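Local coordinates for protein cysteine protease-like VirA (Shigella flexneri, PDB 3EB8) that acts as a secreted virulence effector needed for bacterial entry into epithelial cells and for later spreading, its reported alpha-tubulin protease activity being disputed, at residues A[18-23]-A[79-84]; A[23-28]-A[85-90]; A[101-106]-A[309-314]; A[106-111]-A[316-321]; A[142-147]-A[177-182]. All blocks are in the same frame, centred on the assembly; numbering follows the deposited sequence.

Contact 1. Residues A[18-23]-A[79-84]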
# COMPACT_ATOMS: atom_id res chain seq x y z
N LYS A 18 -9.59 11.62 -14.00
CA LYS A 18 -9.63 10.48 -14.92
C LYS A 18 -8.32 10.40 -15.72
O LYS A 18 -7.75 9.33 -15.89
CB LYS A 18 -10.84 10.60 -15.86
CG LYS A 18 -11.68 9.34 -16.00
CD LYS A 18 -11.38 8.58 -17.30
CE LYS A 18 -12.63 7.87 -17.85
NZ LYS A 18 -13.00 6.60 -17.15
N LEU A 19 -7.85 11.53 -16.24
CA LEU A 19 -6.45 11.62 -16.63
C LEU A 19 -5.83 11.53 -15.25
O LEU A 19 -6.55 11.45 -14.26
CB LEU A 19 -6.18 12.97 -17.31
CG LEU A 19 -7.17 13.33 -18.43
CD1 LEU A 19 -7.17 14.82 -18.82
CD2 LEU A 19 -6.97 12.44 -19.67
N MET A 20 -4.52 11.53 -15.14
CA MET A 20 -3.89 11.41 -13.81
C MET A 20 -3.91 9.97 -13.35
O MET A 20 -2.88 9.41 -13.02
CB MET A 20 -4.55 12.29 -12.72
CG MET A 20 -4.52 13.80 -12.94
SD MET A 20 -3.04 14.39 -13.76
CE MET A 20 -1.77 13.95 -12.58
N ASP A 21 -5.10 9.36 -13.31
CA ASP A 21 -5.18 7.94 -12.97
C ASP A 21 -4.54 7.13 -14.10
O ASP A 21 -3.81 6.17 -13.86
CB ASP A 21 -6.62 7.51 -12.73
CG ASP A 21 -7.22 8.09 -11.44
OD1 ASP A 21 -6.56 8.93 -10.76
OD2 ASP A 21 -8.37 7.70 -11.12
N SER A 22 -4.81 7.55 -15.33
CA SER A 22 -4.15 7.05 -16.54
C SER A 22 -2.62 7.00 -16.43
O SER A 22 -1.96 6.30 -17.20
CB SER A 22 -4.54 7.94 -17.72
OG SER A 22 -5.86 7.66 -18.14
N PHE A 23 -2.05 7.74 -15.49
CA PHE A 23 -0.61 7.81 -15.35
C PHE A 23 -0.07 6.55 -14.67
O PHE A 23 -0.58 6.13 -13.64
CB PHE A 23 -0.17 9.08 -14.60
CG PHE A 23 -0.14 10.31 -15.47
CD1 PHE A 23 -1.27 11.10 -15.61
CD2 PHE A 23 1.01 10.65 -16.16
CE1 PHE A 23 -1.26 12.22 -16.43
CE2 PHE A 23 1.04 11.78 -16.98
CZ PHE A 23 -0.08 12.57 -17.11
N LEU A 79 2.33 16.17 -8.04
CA LEU A 79 2.48 15.00 -7.19
C LEU A 79 1.21 14.65 -6.41
O LEU A 79 0.89 13.47 -6.22
CB LEU A 79 3.65 15.19 -6.23
CG LEU A 79 5.02 15.10 -6.88
CD1 LEU A 79 6.13 15.25 -5.85
CD2 LEU A 79 5.15 13.80 -7.65
N SER A 80 0.50 15.67 -5.95
CA SER A 80 -0.68 15.43 -5.14
C SER A 80 -1.84 14.89 -5.98
O SER A 80 -2.76 14.29 -5.45
CB SER A 80 -1.10 16.69 -4.37
OG SER A 80 -1.58 17.69 -5.25
N SER A 81 -1.77 15.07 -7.29
CA SER A 81 -2.86 14.61 -8.14
C SER A 81 -2.58 13.27 -8.82
O SER A 81 -3.46 12.73 -9.51
CB SER A 81 -3.20 15.68 -9.18
OG SER A 81 -2.17 15.78 -10.14
N LEU A 82 -1.37 12.73 -8.67
CA LEU A 82 -1.05 11.41 -9.20
C LEU A 82 -1.84 10.30 -8.47
O LEU A 82 -2.22 10.46 -7.32
CB LEU A 82 0.46 11.12 -9.11
CG LEU A 82 1.40 11.95 -10.00
CD1 LEU A 82 2.84 11.61 -9.71
CD2 LEU A 82 1.10 11.75 -11.47
N PRO A 83 -2.07 9.18 -9.14
CA PRO A 83 -2.77 8.09 -8.44
C PRO A 83 -1.87 7.42 -7.39
O PRO A 83 -0.65 7.57 -7.44
CB PRO A 83 -3.10 7.09 -9.56
CG PRO A 83 -2.63 7.73 -10.84
CD PRO A 83 -1.65 8.80 -10.50
N PRO A 84 -2.47 6.66 -6.46
CA PRO A 84 -1.73 5.92 -5.44
C PRO A 84 -0.91 4.79 -6.08
O PRO A 84 -1.27 3.62 -5.95
CB PRO A 84 -2.84 5.31 -4.59
CG PRO A 84 -4.00 5.14 -5.57
CD PRO A 84 -3.93 6.44 -6.34
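Met20 lies along the peptide that follows Ser81 and touches it at both ends of its side chain. Its CB sits 3.4 Å from the Ser81 carbonyl O, and the chain then folds back at chi2 and chi3, which carries the terminal methyl round to the serine hydroxyl, with Met20 CE 3.1 Å from Ser81 OG. The same methyl rests on a branch of the next residue, Met20 CE to Leu82 CD2 at 3.8 Å. Ser81 OG stands between its own N and carbonyl carbon (chi1 71°), where it is hydrogen-bonded to Leu78 O one turn back; the methyl thus lies against a hydroxyl that already has a polar partner. These residues lie near the C-terminal ends of two helices: 12-21 runs into the first, antiparallel sheet, and 72-81, which follows the last strand of that sheet, unwinds into a Leu-Pro-Pro linker. Leu82 and Phe23 both reach Leu48 of strand 44-51, so the two helix ends share one sheet as their floor. Pro83 forms the other half of the contact. It presents its ring to the turn at 20-21, and the carboxylate of Asp21 passes that ring obliquely, Asp21 OD1 to Pro83 CB at 4.1 Å. The close fit of Met20 O and the Pro83 ring is doubtful. On the inner side, Phe23 CB comes to 4.4 Å from Pro83 CD.

Contact 2. Residues A[23-28]-A[85-90]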
# COMPACT_ATOMS: atom_id res chain seq x y z
N PHE A 23 -2.05 7.74 -15.49
CA PHE A 23 -0.61 7.81 -15.35
C PHE A 23 -0.07 6.55 -14.67
O PHE A 23 -0.58 6.13 -13.64
CB PHE A 23 -0.17 9.08 -14.60
CG PHE A 23 -0.14 10.31 -15.47
CD1 PHE A 23 -1.27 11.10 -15.61
CD2 PHE A 23 1.01 10.65 -16.16
CE1 PHE A 23 -1.26 12.22 -16.43
CE2 PHE A 23 1.04 11.78 -16.98
CZ PHE A 23 -0.08 12.57 -17.11
N SER A 24 0.95 5.96 -15.28
CA SER A 24 1.56 4.75 -14.75
C SER A 24 3.06 4.93 -14.68
O SER A 24 3.63 5.67 -15.48
CB SER A 24 1.23 3.56 -15.65
OG SER A 24 -0.15 3.56 -15.99
N PRO A 25 3.71 4.26 -13.72
CA PRO A 25 5.17 4.31 -13.60
C PRO A 25 5.81 3.86 -14.90
O PRO A 25 5.30 2.94 -15.56
CB PRO A 25 5.47 3.28 -12.50
CG PRO A 25 4.21 3.12 -11.76
CD PRO A 25 3.10 3.35 -12.73
N SER A 26 6.90 4.49 -15.29
CA SER A 26 7.60 4.08 -16.49
C SER A 26 8.75 3.13 -16.14
O SER A 26 9.78 3.56 -15.63
CB SER A 26 8.08 5.30 -17.25
OG SER A 26 6.96 6.05 -17.69
N LEU A 27 8.56 1.84 -16.40
CA LEU A 27 9.60 0.85 -16.13
C LEU A 27 10.22 0.51 -17.47
O LEU A 27 11.39 0.13 -17.56
CB LEU A 27 8.98 -0.40 -15.53
CG LEU A 27 7.89 -0.19 -14.48
CD1 LEU A 27 7.19 -1.51 -14.16
CD2 LEU A 27 8.45 0.46 -13.21
N SER A 28 9.40 0.65 -18.50
CA SER A 28 9.78 0.52 -19.89
C SER A 28 11.27 0.82 -20.07
O SER A 28 11.81 1.70 -19.40
CB SER A 28 8.94 1.49 -20.73
OG SER A 28 7.84 2.03 -19.97
N LYS A 85 0.18 5.15 -6.75
CA LYS A 85 1.07 4.16 -7.36
C LYS A 85 2.49 4.44 -6.92
O LYS A 85 2.78 5.51 -6.38
CB LYS A 85 0.98 4.21 -8.89
CG LYS A 85 -0.42 3.95 -9.40
CD LYS A 85 -0.49 3.96 -10.90
CE LYS A 85 -1.89 3.66 -11.36
NZ LYS A 85 -2.09 3.93 -12.81
N GLN A 86 3.36 3.48 -7.12
CA GLN A 86 4.76 3.63 -6.74
C GLN A 86 5.56 4.20 -7.92
O GLN A 86 5.75 3.53 -8.93
CB GLN A 86 5.33 2.30 -6.26
CG GLN A 86 4.54 1.65 -5.13
CD GLN A 86 5.12 0.30 -4.71
OE1 GLN A 86 5.18 -0.64 -5.51
NE2 GLN A 86 5.58 0.21 -3.47
N PHE A 87 6.00 5.44 -7.78
CA PHE A 87 6.80 6.08 -8.81
C PHE A 87 8.25 6.23 -8.37
O PHE A 87 8.55 6.36 -7.18
CB PHE A 87 6.24 7.46 -9.17
CG PHE A 87 4.88 7.42 -9.79
CD1 PHE A 87 3.74 7.52 -9.00
CD2 PHE A 87 4.73 7.28 -11.16
CE1 PHE A 87 2.48 7.48 -9.58
CE2 PHE A 87 3.47 7.23 -11.74
CZ PHE A 87 2.35 7.34 -10.96
N ASN A 88 9.14 6.23 -9.34
CA ASN A 88 10.51 6.56 -9.05
C ASN A 88 10.69 8.07 -8.96
O ASN A 88 11.04 8.71 -9.95
CB ASN A 88 11.46 5.94 -10.07
CG ASN A 88 12.80 5.62 -9.46
OD1 ASN A 88 13.79 6.29 -9.72
ND2 ASN A 88 12.82 4.60 -8.61
N LEU A 89 10.42 8.64 -7.79
CA LEU A 89 10.55 10.08 -7.59
C LEU A 89 11.94 10.46 -7.07
O LEU A 89 12.32 11.62 -7.10
CB LEU A 89 9.46 10.60 -6.66
CG LEU A 89 8.05 10.18 -7.03
CD1 LEU A 89 7.07 10.66 -5.99
CD2 LEU A 89 7.68 10.69 -8.40
N GLY A 90 12.68 9.46 -6.59
CA GLY A 90 14.03 9.67 -6.09
C GLY A 90 14.12 10.56 -4.86
O GLY A 90 15.16 11.11 -4.56
O HOH W 1 -0.66 1.60 -13.45
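Lys85 reaches past Pro25 with its chain fully stretched beyond CG and delivers its ammonium to the carbonyl of Phe23, Lys85 NZ to Phe23 O at 2.8 Å. The nitrogen does not meet that oxygen on a lone pair: it stands above the carbonyl plane, 38° out of it, with a C=O...N angle of 138°. Asp21 O takes a second N-H, and a water accepts a third at 2.8 Å from Lys85 NZ and is also weakly bonded to Ser24 OG. Three oxygens thus fix the end of a flexible side chain close to the C-terminal end of helix 12-21, and they probably help to keep the amine charged. The proline ring lies across two neighbours, roughly at right angles to the lysine chain and to the Phe87 side chain alike. Pro25 CG is over one face of the Phe87 ring. The same Pro25 CG approaches the backbone, 3.2 Å from Gln86 O, while Pro25 CD is 4.0 Å from Phe87 CE2. The aromatic ring turns its edge to Phe23 O, placed near the ring plane 4.2 Å from Phe87 CZ. Phe87 in addition touches Ala37 of strand 35-41. Strand 24-25 pairs with that strand at the margin of the antiparallel sheet, whereas 86-87 runs parallel to 121-123 in the mixed sheet. What results is a packing junction between two separate beta sheets, held by a lysine-to-carbonyl hydrogen bond and by a proline over a phenylalanine face.

Contact 3. Residues A[101-106]-A[309-314]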
# COMPACT_ATOMS: atom_id res chain seq x y z
N GLY A 101 -3.38 21.18 11.12
CA GLY A 101 -2.98 20.28 12.17
C GLY A 101 -3.05 21.00 13.49
O GLY A 101 -3.23 22.21 13.55
N ASN A 102 -2.96 20.23 14.57
CA ASN A 102 -2.67 20.78 15.88
C ASN A 102 -1.83 19.76 16.64
O ASN A 102 -1.73 18.61 16.22
CB ASN A 102 -3.94 21.12 16.64
CG ASN A 102 -4.68 19.89 17.09
OD1 ASN A 102 -5.37 19.24 16.31
ND2 ASN A 102 -4.55 19.56 18.37
N PHE A 103 -1.23 20.19 17.73
CA PHE A 103 -0.31 19.33 18.47
C PHE A 103 -0.94 18.86 19.76
O PHE A 103 -0.26 18.41 20.67
CB PHE A 103 1.01 20.04 18.74
CG PHE A 103 1.77 20.40 17.49
CD1 PHE A 103 2.08 21.72 17.21
CD2 PHE A 103 2.18 19.42 16.60
CE1 PHE A 103 2.79 22.06 16.07
CE2 PHE A 103 2.90 19.74 15.45
CZ PHE A 103 3.19 21.07 15.19
N LYS A 104 -2.26 18.96 19.81
CA LYS A 104 -3.03 18.51 20.97
C LYS A 104 -3.93 17.31 20.63
O LYS A 104 -4.93 17.09 21.31
CB LYS A 104 -3.85 19.68 21.54
CG LYS A 104 -2.98 20.86 22.02
CD LYS A 104 -3.82 22.07 22.43
CE LYS A 104 -2.93 23.28 22.73
NZ LYS A 104 -3.65 24.35 23.49
N THR A 105 -3.56 16.55 19.60
CA THR A 105 -4.27 15.33 19.21
C THR A 105 -3.33 14.12 19.25
O THR A 105 -2.11 14.25 19.16
CB THR A 105 -4.89 15.44 17.82
OG1 THR A 105 -5.62 16.67 17.71
CG2 THR A 105 -5.87 14.30 17.58
N HIS A 106 -3.92 12.94 19.37
CA HIS A 106 -3.16 11.71 19.53
C HIS A 106 -3.20 10.88 18.26
O HIS A 106 -2.59 9.82 18.19
CB HIS A 106 -3.75 10.91 20.70
CG HIS A 106 -5.17 10.49 20.49
ND1 HIS A 106 -6.24 11.29 20.82
CD2 HIS A 106 -5.70 9.35 19.96
CE1 HIS A 106 -7.37 10.67 20.51
NE2 HIS A 106 -7.07 9.49 19.99
N SER A 309 2.14 6.72 12.22
CA SER A 309 1.99 8.16 12.42
C SER A 309 3.36 8.85 12.32
O SER A 309 4.39 8.25 12.65
CB SER A 309 1.38 8.44 13.78
OG SER A 309 2.32 8.15 14.78
N HIS A 310 3.37 10.10 11.87
CA HIS A 310 4.59 10.87 11.68
C HIS A 310 4.36 12.33 12.07
O HIS A 310 3.57 13.02 11.43
CB HIS A 310 5.05 10.80 10.22
CG HIS A 310 6.42 11.36 9.99
ND1 HIS A 310 6.65 12.59 9.42
CD2 HIS A 310 7.64 10.85 10.29
CE1 HIS A 310 7.95 12.81 9.37
NE2 HIS A 310 8.57 11.77 9.89
N ILE A 311 5.05 12.80 13.11
CA ILE A 311 4.86 14.19 13.51
C ILE A 311 5.60 15.11 12.55
O ILE A 311 6.78 14.92 12.28
CB ILE A 311 5.32 14.47 14.96
CG1 ILE A 311 4.74 13.43 15.92
CG2 ILE A 311 4.92 15.89 15.38
CD1 ILE A 311 3.25 13.22 15.76
N THR A 312 4.87 16.08 12.01
CA THR A 312 5.46 17.08 11.13
C THR A 312 5.41 18.41 11.85
O THR A 312 4.93 18.50 12.98
CB THR A 312 4.65 17.23 9.82
OG1 THR A 312 3.36 17.79 10.12
CG2 THR A 312 4.48 15.86 9.13
N CYS A 313 5.89 19.45 11.18
CA CYS A 313 5.87 20.79 11.76
C CYS A 313 4.45 21.38 11.83
O CYS A 313 4.27 22.49 12.34
CB CYS A 313 6.76 21.72 10.95
SG CYS A 313 6.16 21.81 9.28
N ASN A 314 3.47 20.65 11.32
CA ASN A 314 2.07 21.10 11.37
C ASN A 314 1.17 20.27 12.29
O ASN A 314 0.06 20.66 12.61
CB ASN A 314 1.46 21.12 9.98
CG ASN A 314 2.07 22.17 9.09
OD1 ASN A 314 2.78 23.07 9.56
ND2 ASN A 314 1.80 22.08 7.79
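Phe103 pushes the far edge of its ring into the turn of the beta hairpin that joins strand 300-312 to strand 315-327. The packing is tight there. Two carbonyls in succession meet the rim of the ring near its plane, Thr312 O at 3.4 Å from Phe103 CE2 and Cys313 O at 3.4 Å from Phe103 CZ, so that the weakly positive ring hydrogens face oxygen. The ring also meets that of Phe265 in helix 245-265, the two planes nearly parallel. Gly101 is close as well: its CA makes a C-H...O contact of 3.1 Å with Asn314 O. Away from this spot the contact slackens. Ile311 CG2 only grazes the ring, 4.3 Å from Phe103 CE2, and Cys313, an exposed residue of the turn, has its CB directed away from the loop. Asn314 also has its CB turned from the loop, and its ND2 is hydrogen-bonded to Pro356 O near the C terminus. The hairpin turn itself is stiffened by Thr312, whose hydroxyl also meets Ser355 OG: in an ST turn, Asn314 N donates to Thr312 OG1 in a bond 3.1 Å long, with an N-H...O angle of 159°.

Contact 4. Residues A[106-111]-A[316-321]; sequences HKPAPE and VGINKI
The flat peptide between Lys107 and Pro108 carries a methyl of Val316 on one face: Val316 CG1 lies 3.6 Å from Pro108 N and 3.7 Å from the carbonyl carbon of Lys107, almost straight above the group. A second flat surface, the His106 imidazole, is covered on one face by Lys107 CG, 3.8 Å above its plane and displaced toward the rim. The setting is a helix packed on a beta sheet. Pro108 precedes Ala109, the N-cap of helix 110-118, and the partner strand 315-327 runs antiparallel to both of its neighbours, 300-312 and 348-356, in the mixed sheet. As that helix continues, Val112, Ile113 and Ala116 go on covering Ile318, so the proline opens a longer buried seam. Near the other end of the helix, Lys320 NZ is hydrogen-bonded to Ala116 O and Cys119 O.

The valine methyl reaches the peptide because CG1 is anti to the backbone N (chi1 -171°), leaving CG2 to the Thr105 carbonyl. Along the strand the proline ring bridges two residues on the same side. Pro108 CD leans on Val316 CG1 at 3.9 Å; its CG passes the carbonyl of Gly317, which has no side chain to add, and lands on Ile318. Ring and isoleucine cross at about a right angle, the isoleucine laying its longer branch under the proline: Ile318 CG1 is 3.7 Å from Pro108 CG, and Ile318 CD1 is 4.0 Å from Pro108 CB.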
# COMPACT_ATOMS: atom_id res chain seq x y z
N HIS A 106 -3.92 12.94 19.37
CA HIS A 106 -3.16 11.71 19.53
C HIS A 106 -3.20 10.88 18.26
O HIS A 106 -2.59 9.82 18.19
CB HIS A 106 -3.75 10.91 20.70
CG HIS A 106 -5.17 10.49 20.49
ND1 HIS A 106 -6.24 11.29 20.82
CD2 HIS A 106 -5.70 9.35 19.96
CE1 HIS A 106 -7.37 10.67 20.51
NE2 HIS A 106 -7.07 9.49 19.99
N LYS A 107 -3.92 11.35 17.25
CA LYS A 107 -4.09 10.60 16.00
C LYS A 107 -4.23 11.53 14.79
O LYS A 107 -4.63 12.69 14.93
CB LYS A 107 -5.32 9.69 16.11
CG LYS A 107 -6.65 10.45 16.27
CD LYS A 107 -7.84 9.50 16.38
CE LYS A 107 -9.14 10.26 16.66
NZ LYS A 107 -9.13 10.99 17.97
N PRO A 108 -3.92 11.02 13.58
CA PRO A 108 -4.08 11.84 12.38
C PRO A 108 -5.53 12.19 12.18
O PRO A 108 -6.39 11.37 12.54
CB PRO A 108 -3.63 10.91 11.25
CG PRO A 108 -2.78 9.84 11.91
CD PRO A 108 -3.32 9.70 13.30
N ALA A 109 -5.82 13.36 11.63
CA ALA A 109 -7.18 13.69 11.23
C ALA A 109 -7.65 12.79 10.08
O ALA A 109 -6.83 12.26 9.34
CB ALA A 109 -7.28 15.15 10.81
N PRO A 110 -8.96 12.64 9.93
CA PRO A 110 -9.52 11.85 8.83
C PRO A 110 -8.99 12.27 7.45
O PRO A 110 -8.74 11.40 6.61
CB PRO A 110 -11.02 12.14 8.91
CG PRO A 110 -11.26 12.56 10.32
CD PRO A 110 -10.00 13.25 10.77
N GLU A 111 -8.81 13.56 7.22
CA GLU A 111 -8.31 14.02 5.92
C GLU A 111 -6.88 13.52 5.67
O GLU A 111 -6.53 13.17 4.55
CB GLU A 111 -8.36 15.54 5.79
CG GLU A 111 -9.75 16.13 5.89
CD GLU A 111 -10.23 16.30 7.33
OE1 GLU A 111 -9.56 15.78 8.26
OE2 GLU A 111 -11.27 16.96 7.54
N VAL A 316 0.03 15.97 13.56
CA VAL A 316 0.13 14.53 13.42
C VAL A 316 -0.13 14.10 11.97
O VAL A 316 -1.27 14.15 11.48
CB VAL A 316 -0.87 13.80 14.35
CG1 VAL A 316 -0.60 12.30 14.35
CG2 VAL A 316 -0.77 14.36 15.76
N GLY A 317 0.94 13.69 11.30
CA GLY A 317 0.85 13.22 9.93
C GLY A 317 1.06 11.72 9.85
O GLY A 317 1.02 11.03 10.87
N ILE A 318 1.28 11.22 8.65
CA ILE A 318 1.47 9.80 8.41
C ILE A 318 2.65 9.55 7.49
O ILE A 318 2.89 10.31 6.55
CB ILE A 318 0.21 9.16 7.78
CG1 ILE A 318 -0.90 8.97 8.82
CG2 ILE A 318 0.55 7.82 7.16
CD1 ILE A 318 -2.29 8.78 8.20
N ASN A 319 3.41 8.49 7.76
CA ASN A 319 4.42 8.01 6.83
C ASN A 319 3.87 6.77 6.14
O ASN A 319 3.86 5.68 6.72
CB ASN A 319 5.72 7.72 7.57
CG ASN A 319 6.78 7.06 6.68
OD1 ASN A 319 6.77 7.20 5.45
ND2 ASN A 319 7.71 6.35 7.30
N LYS A 320 3.38 6.94 4.92
CA LYS A 320 2.92 5.81 4.15
C LYS A 320 4.10 4.98 3.64
O LYS A 320 4.95 5.46 2.90
CB LYS A 320 2.05 6.26 2.99
CG LYS A 320 1.45 5.14 2.18
CD LYS A 320 0.64 5.75 1.07
CE LYS A 320 0.02 4.73 0.16
NZ LYS A 320 -0.99 5.43 -0.71
N ILE A 321 4.15 3.72 4.04
CA ILE A 321 5.14 2.80 3.53
C ILE A 321 4.37 1.73 2.82
O ILE A 321 3.61 1.00 3.45
CB ILE A 321 5.95 2.17 4.67
CG1 ILE A 321 6.62 3.24 5.52
CG2 ILE A 321 6.97 1.20 4.13
CD1 ILE A 321 7.43 2.68 6.65

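Contact 5. Residues A[142-147]-A[177-182]; sequences HDIYRD and LGINEF
Asn180, whose backbone lies over the ring of Tyr145, uses its OD1 to take the N-H of Phe182, Asn180 OD1 to Phe182 N at 3.0 Å. This Asx turn folds the loop 180-182 back on itself, and the peptide between Asn180 and Glu181 lies nearly flat against one face of the tyrosine. Asn180 CA makes a CH-pi contact there, 4.0 Å from the Tyr145 ring centroid and 29° off the normal, and Glu181 N stands 3.8 Å above the ring plane on the same face. The tyrosine extends from its helix with CG anti to the backbone N (chi1 -179°), an orientation that carries the phenol outward beneath the loop. Glu181 then bends at chi2 and follows the ring to its end: CB touches CE2, and Glu181 OE1 comes to 3.0 Å from Tyr145 OH, the carboxylate inclined 32° to the ring. One turn earlier His142 approaches the same loop, its NE2 3.4 Å from Glu181 O. The inner side of the contact is apolar. Ile144 and Ile179 cross at about a right angle with their branch methyls meeting, Ile144 CG2 to Ile179 CG2 at 3.8 Å, and Ile179 CG2 also lies 4.0 Å from Tyr145 CB. Gly178 closes helix 167-176 with a Schellman motif. Ile144 and Ile179 both touch Ile174 and Thr233, so the loop packs among helices 140-149, 167-176 and 226-234, next to the start of the region assigned to tubulin binding.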
# COMPACT_ATOMS: atom_id res chain seq x y z
N HIS A 142 0.69 -14.37 13.84
CA HIS A 142 0.40 -13.50 14.98
C HIS A 142 0.20 -12.06 14.53
O HIS A 142 -0.61 -11.33 15.10
CB HIS A 142 1.51 -13.58 16.04
CG HIS A 142 1.68 -14.95 16.62
ND1 HIS A 142 2.05 -16.04 15.86
CD2 HIS A 142 1.55 -15.40 17.89
CE1 HIS A 142 2.12 -17.11 16.64
NE2 HIS A 142 1.83 -16.75 17.87
N ASP A 143 0.95 -11.66 13.51
CA ASP A 143 0.80 -10.35 12.90
C ASP A 143 -0.63 -10.10 12.36
O ASP A 143 -1.24 -9.09 12.67
CB ASP A 143 1.85 -10.14 11.81
CG ASP A 143 3.26 -10.06 12.38
OD1 ASP A 143 3.38 -9.80 13.59
OD2 ASP A 143 4.24 -10.28 11.63
N ILE A 144 -1.17 -11.02 11.57
CA ILE A 144 -2.54 -10.80 11.09
C ILE A 144 -3.56 -10.88 12.24
O ILE A 144 -4.43 -10.03 12.35
CB ILE A 144 -2.92 -11.73 9.90
CG1 ILE A 144 -4.25 -11.29 9.28
CG2 ILE A 144 -2.95 -13.17 10.34
CD1 ILE A 144 -4.57 -11.93 7.92
N TYR A 145 -3.41 -11.86 13.11
CA TYR A 145 -4.28 -11.96 14.27
C TYR A 145 -4.35 -10.63 15.04
O TYR A 145 -5.43 -10.05 15.19
CB TYR A 145 -3.82 -13.08 15.21
CG TYR A 145 -4.72 -13.23 16.42
CD1 TYR A 145 -5.96 -13.82 16.31
CD2 TYR A 145 -4.34 -12.74 17.66
CE1 TYR A 145 -6.80 -13.94 17.39
CE2 TYR A 145 -5.17 -12.86 18.76
CZ TYR A 145 -6.40 -13.46 18.62
OH TYR A 145 -7.25 -13.59 19.71
N ARG A 146 -3.21 -10.15 15.53
CA ARG A 146 -3.17 -8.91 16.29
C ARG A 146 -3.86 -7.78 15.53
O ARG A 146 -4.71 -7.07 16.09
CB ARG A 146 -1.73 -8.53 16.65
CG ARG A 146 -1.04 -9.58 17.49
CD ARG A 146 0.45 -9.33 17.67
NE ARG A 146 1.18 -10.60 17.75
CZ ARG A 146 2.30 -10.78 18.43
NH1 ARG A 146 2.84 -9.78 19.12
NH2 ARG A 146 2.89 -11.97 18.44
N ASP A 147 -3.52 -7.62 14.25
CA ASP A 147 -4.06 -6.50 13.47
C ASP A 147 -5.57 -6.60 13.21
O ASP A 147 -6.29 -5.61 13.32
CB ASP A 147 -3.29 -6.33 12.16
CG ASP A 147 -3.64 -5.02 11.45
OD1 ASP A 147 -2.76 -4.13 11.38
OD2 ASP A 147 -4.80 -4.88 10.99
N LEU A 177 -9.44 -20.49 9.64
CA LEU A 177 -8.11 -20.91 9.22
C LEU A 177 -7.28 -21.29 10.45
O LEU A 177 -6.17 -21.77 10.32
CB LEU A 177 -7.41 -19.81 8.44
CG LEU A 177 -7.85 -19.60 6.98
CD1 LEU A 177 -7.36 -18.26 6.44
CD2 LEU A 177 -7.39 -20.74 6.08
N GLY A 178 -7.83 -21.04 11.63
CA GLY A 178 -7.18 -21.43 12.87
C GLY A 178 -6.11 -20.46 13.33
O GLY A 178 -5.31 -20.77 14.23
N ILE A 179 -6.07 -19.28 12.72
CA ILE A 179 -5.14 -18.25 13.15
C ILE A 179 -5.62 -17.61 14.46
O ILE A 179 -6.62 -16.88 14.48
CB ILE A 179 -4.90 -17.17 12.07
CG1 ILE A 179 -4.27 -17.79 10.81
CG2 ILE A 179 -4.03 -16.06 12.61
CD1 ILE A 179 -4.18 -16.85 9.60
N ASN A 180 -4.92 -17.91 15.55
CA ASN A 180 -5.15 -17.22 16.82
C ASN A 180 -3.86 -16.84 17.53
O ASN A 180 -2.79 -16.80 16.92
CB ASN A 180 -6.08 -18.02 17.74
CG ASN A 180 -5.56 -19.41 18.03
OD1 ASN A 180 -4.38 -19.60 18.33
ND2 ASN A 180 -6.45 -20.40 17.95
N GLU A 181 -3.97 -16.58 18.83
CA GLU A 181 -2.86 -16.01 19.59
C GLU A 181 -1.77 -17.02 19.88
O GLU A 181 -0.63 -16.65 20.15
CB GLU A 181 -3.36 -15.35 20.88
CG GLU A 181 -4.03 -16.29 21.87
CD GLU A 181 -5.55 -16.36 21.73
OE1 GLU A 181 -6.08 -16.16 20.61
OE2 GLU A 181 -6.22 -16.64 22.76
N PHE A 182 -2.12 -18.31 19.82
CA PHE A 182 -1.11 -19.36 20.00
C PHE A 182 -1.11 -20.46 18.93
O PHE A 182 -1.11 -21.64 19.25
CB PHE A 182 -1.18 -19.96 21.42
CG PHE A 182 -2.50 -19.75 22.13
CD1 PHE A 182 -3.69 -20.26 21.60
CD2 PHE A 182 -2.55 -19.07 23.34
CE1 PHE A 182 -4.90 -20.07 22.26
CE2 PHE A 182 -3.76 -18.88 24.01
CZ PHE A 182 -4.94 -19.38 23.47

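Overall arrangement
From the N terminus, contact 1 closes a loop over the whole antiparallel sheet, bringing the end of helix 12-21 to the end of helix 72-81. Contact 2 crosses it, sharing Phe23, and joins that sheet to the mixed one; the two centres are 11 Å apart. Both are complete before contact 3 opens. Contacts 3 and 4 also cross, share His106 and tie the segment leading into helix 110-118 to the hairpin of strands 300-312 and 315-327, each spanning some 200 residues. Contact 5 is nested within that span and joins helix 140-149 to the loop after helix 167-176; its centre lies about 36 Å from that of contact 1, across the chain's centre.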